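Side-chain contact in putative D-alanine N-acetyltransferase of GNAT family (PDB 2R7H), which probably transfers an acyl group, most likely acetyl from acetyl-CoA as in other GNAT-family enzymes, to an acceptor that is not established: residues A161-R164 and A165-K169. Sequence-based numbering, arbitrary orientation.
Sequences AFYR and AGDDK
Lys-169 lies alongside Phe-162, over one face of its ring, and crosses the phenol end of Tyr-163. Its CB rests 3.7 Å from CG of Phe-162; CG and CD pass the Tyr-163 hydroxyl, CD 3.4 Å from OH, the two side chains crossing at about a right angle. A bend at chi3 (71°) then brings CE over the Phe-162 face, 3.7 Å from the ring centroid in a CH-pi contact. NZ goes past the centre, an off-centre cation-pi partner 3.9 Å from the Phe-162 centroid and 34° off the ring normal, and ends in a salt bridge with Glu-134. Next along the chain, a type II turn from Arg-164 to Asp-167 reverses its course: Asp-167 N hydrogen-bonds to Arg-164 O, and Tyr-163 N to Asp-167 O. Arg-164 NH1 makes a salt bridge to Asp-167 OD2 (3.1 Å), which lies at the guanidinium edge; its hydrogen bond is weak, being bent (132°). Asp-167 OD1 hydrogen-bonds with Ser-136 OG. Asp-168 OD1 takes Ala-161 N in a nearly straight bond of 2.7 Å. This loop connects antiparallel strands 154-159 and 167-175 of the GNAT sheet; strand 130-136 flanks the latter, and the second subunit packs its Phe-132 against the Phe-162 ring.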
ATOM      1  N   ALA B 161      -6.834   3.846 -14.838  1.00 31.34           N
ATOM      2  CA  ALA B 161      -5.724   4.790 -14.981  1.00 31.89           C
ATOM      3  C   ALA B 161      -4.956   5.021 -13.701  1.00 31.28           C
ATOM      4  O   ALA B 161      -4.461   6.090 -13.487  1.00 33.98           O
ATOM      5  CB  ALA B 161      -6.233   6.141 -15.556  1.00 32.01           C
ATOM      6  N   PHE B 162      -4.807   3.992 -12.870  1.00 30.95           N
ATOM      7  CA  PHE B 162      -4.119   4.103 -11.610  1.00 28.30           C
ATOM      8  C   PHE B 162      -2.660   4.500 -11.751  1.00 27.34           C
ATOM      9  O   PHE B 162      -2.204   5.455 -11.082  1.00 28.37           O
ATOM     10  CB  PHE B 162      -4.248   2.764 -10.864  1.00 29.47           C
ATOM     11  CG  PHE B 162      -3.647   2.768  -9.502  1.00 27.73           C
ATOM     12  CD1 PHE B 162      -4.419   3.119  -8.422  1.00 29.06           C
ATOM     13  CD2 PHE B 162      -2.339   2.373  -9.293  1.00 30.14           C
ATOM     14  CE1 PHE B 162      -3.889   3.143  -7.158  1.00 28.58           C
ATOM     15  CE2 PHE B 162      -1.807   2.372  -8.019  1.00 32.98           C
ATOM     16  CZ  PHE B 162      -2.591   2.761  -6.951  1.00 29.53           C
ATOM     17  N   TYR B 163      -1.941   3.836 -12.635  1.00 27.29           N
ATOM     18  CA  TYR B 163      -0.496   4.150 -12.800  1.00 32.42           C
ATOM     19  C   TYR B 163      -0.238   5.373 -13.665  1.00 32.78           C
ATOM     20  O   TYR B 163       0.682   6.124 -13.382  1.00 35.09           O
ATOM     21  CB  TYR B 163       0.281   2.961 -13.321  1.00 32.30           C
ATOM     22  CG  TYR B 163       0.190   1.728 -12.477  1.00 32.93           C
ATOM     23  CD1 TYR B 163       0.910   1.613 -11.293  1.00 33.07           C
ATOM     24  CD2 TYR B 163      -0.564   0.642 -12.884  1.00 27.35           C
ATOM     25  CE1 TYR B 163       0.866   0.474 -10.527  1.00 34.80           C
ATOM     26  CE2 TYR B 163      -0.602  -0.537 -12.126  1.00 33.08           C
ATOM     27  CZ  TYR B 163       0.114  -0.614 -10.946  1.00 29.76           C
ATOM     28  OH  TYR B 163       0.048  -1.753 -10.172  1.00 37.88           O
ATOM     29  N   ARG B 164      -1.044   5.556 -14.706  1.00 35.26           N
ATOM     30  CA  ARG B 164      -0.986   6.691 -15.633  1.00 37.38           C
ATOM     31  C   ARG B 164      -2.170   6.534 -16.561  1.00 37.36           C
ATOM     32  O   ARG B 164      -2.850   5.505 -16.522  1.00 35.72           O
ATOM     33  CB  ARG B 164       0.325   6.764 -16.435  1.00 37.63           C
ATOM     34  CG  ARG B 164       0.655   5.544 -17.291  1.00 42.98           C
ATOM     35  CD  ARG B 164       2.048   5.586 -17.982  1.00 49.12           C
ATOM     36  NE  ARG B 164       3.109   5.772 -16.989  1.00 63.75           N
ATOM     37  CZ  ARG B 164       3.546   4.841 -16.125  1.00 71.97           C
ATOM     38  NH1 ARG B 164       3.047   3.600 -16.100  1.00 75.80           N
ATOM     39  NH2 ARG B 164       4.504   5.165 -15.250  1.00 73.75           N
ATOM     40  N   ALA B 165      -2.408   7.540 -17.410  1.00 36.88           N
ATOM     41  CA  ALA B 165      -3.508   7.492 -18.364  1.00 37.93           C
ATOM     42  C   ALA B 165      -3.405   6.194 -19.190  1.00 37.59           C
ATOM     43  O   ALA B 165      -2.335   5.842 -19.649  1.00 38.94           O
ATOM     44  CB  ALA B 165      -3.481   8.752 -19.279  1.00 38.22           C
ATOM     45  N   GLY B 166      -4.503   5.451 -19.311  1.00 37.64           N
ATOM     46  CA  GLY B 166      -4.510   4.184 -20.023  1.00 38.05           C
ATOM     47  C   GLY B 166      -3.825   2.997 -19.338  1.00 38.68           C
ATOM     48  O   GLY B 166      -3.796   1.918 -19.916  1.00 39.57           O
ATOM     49  N   ASP B 167      -3.305   3.159 -18.108  1.00 38.87           N
ATOM     50  CA  ASP B 167      -2.607   2.088 -17.389  1.00 35.61           C
ATOM     51  C   ASP B 167      -3.343   1.800 -16.048  1.00 33.40           C
ATOM     52  O   ASP B 167      -3.104   2.420 -15.038  1.00 33.84           O
ATOM     53  CB  ASP B 167      -1.153   2.480 -17.180  1.00 34.92           C
ATOM     54  CG  ASP B 167      -0.297   1.329 -16.724  1.00 33.52           C
ATOM     55  OD1 ASP B 167      -0.827   0.315 -16.246  1.00 32.29           O
ATOM     56  OD2 ASP B 167       0.935   1.421 -16.859  1.00 39.32           O
ATOM     57  N   ASP B 168      -4.236   0.821 -16.097  1.00 33.64           N
ATOM     58  CA  ASP B 168      -5.061   0.418 -14.966  1.00 33.78           C
ATOM     59  C   ASP B 168      -4.356  -0.536 -14.038  1.00 33.39           C
ATOM     60  O   ASP B 168      -3.479  -1.267 -14.487  1.00 32.50           O
ATOM     61  CB  ASP B 168      -6.287  -0.331 -15.475  1.00 32.63           C
ATOM     62  CG  ASP B 168      -7.133   0.486 -16.434  1.00 35.79           C
ATOM     63  OD1 ASP B 168      -6.960   1.722 -16.523  1.00 31.66           O
ATOM     64  OD2 ASP B 168      -7.977  -0.142 -17.094  1.00 36.18           O
ATOM     65  N   LYS B 169      -4.735  -0.520 -12.751  1.00 31.69           N
ATOM     66  CA  LYS B 169      -4.183  -1.461 -11.786  1.00 30.48           C
ATOM     67  C   LYS B 169      -5.245  -2.502 -11.646  1.00 30.84           C
ATOM     68  O   LYS B 169      -6.399  -2.127 -11.429  1.00 29.45           O
ATOM     69  CB  LYS B 169      -3.923  -0.843 -10.399  1.00 31.97           C
ATOM     70  CG  LYS B 169      -3.269  -1.888  -9.419  1.00 33.81           C
ATOM     71  CD  LYS B 169      -2.673  -1.275  -8.195  1.00 32.00           C
ATOM     72  CE  LYS B 169      -3.639  -0.770  -7.242  1.00 30.43           C
ATOM     73  NZ  LYS B 169      -2.928  -0.417  -5.950  1.00 32.21           N
TER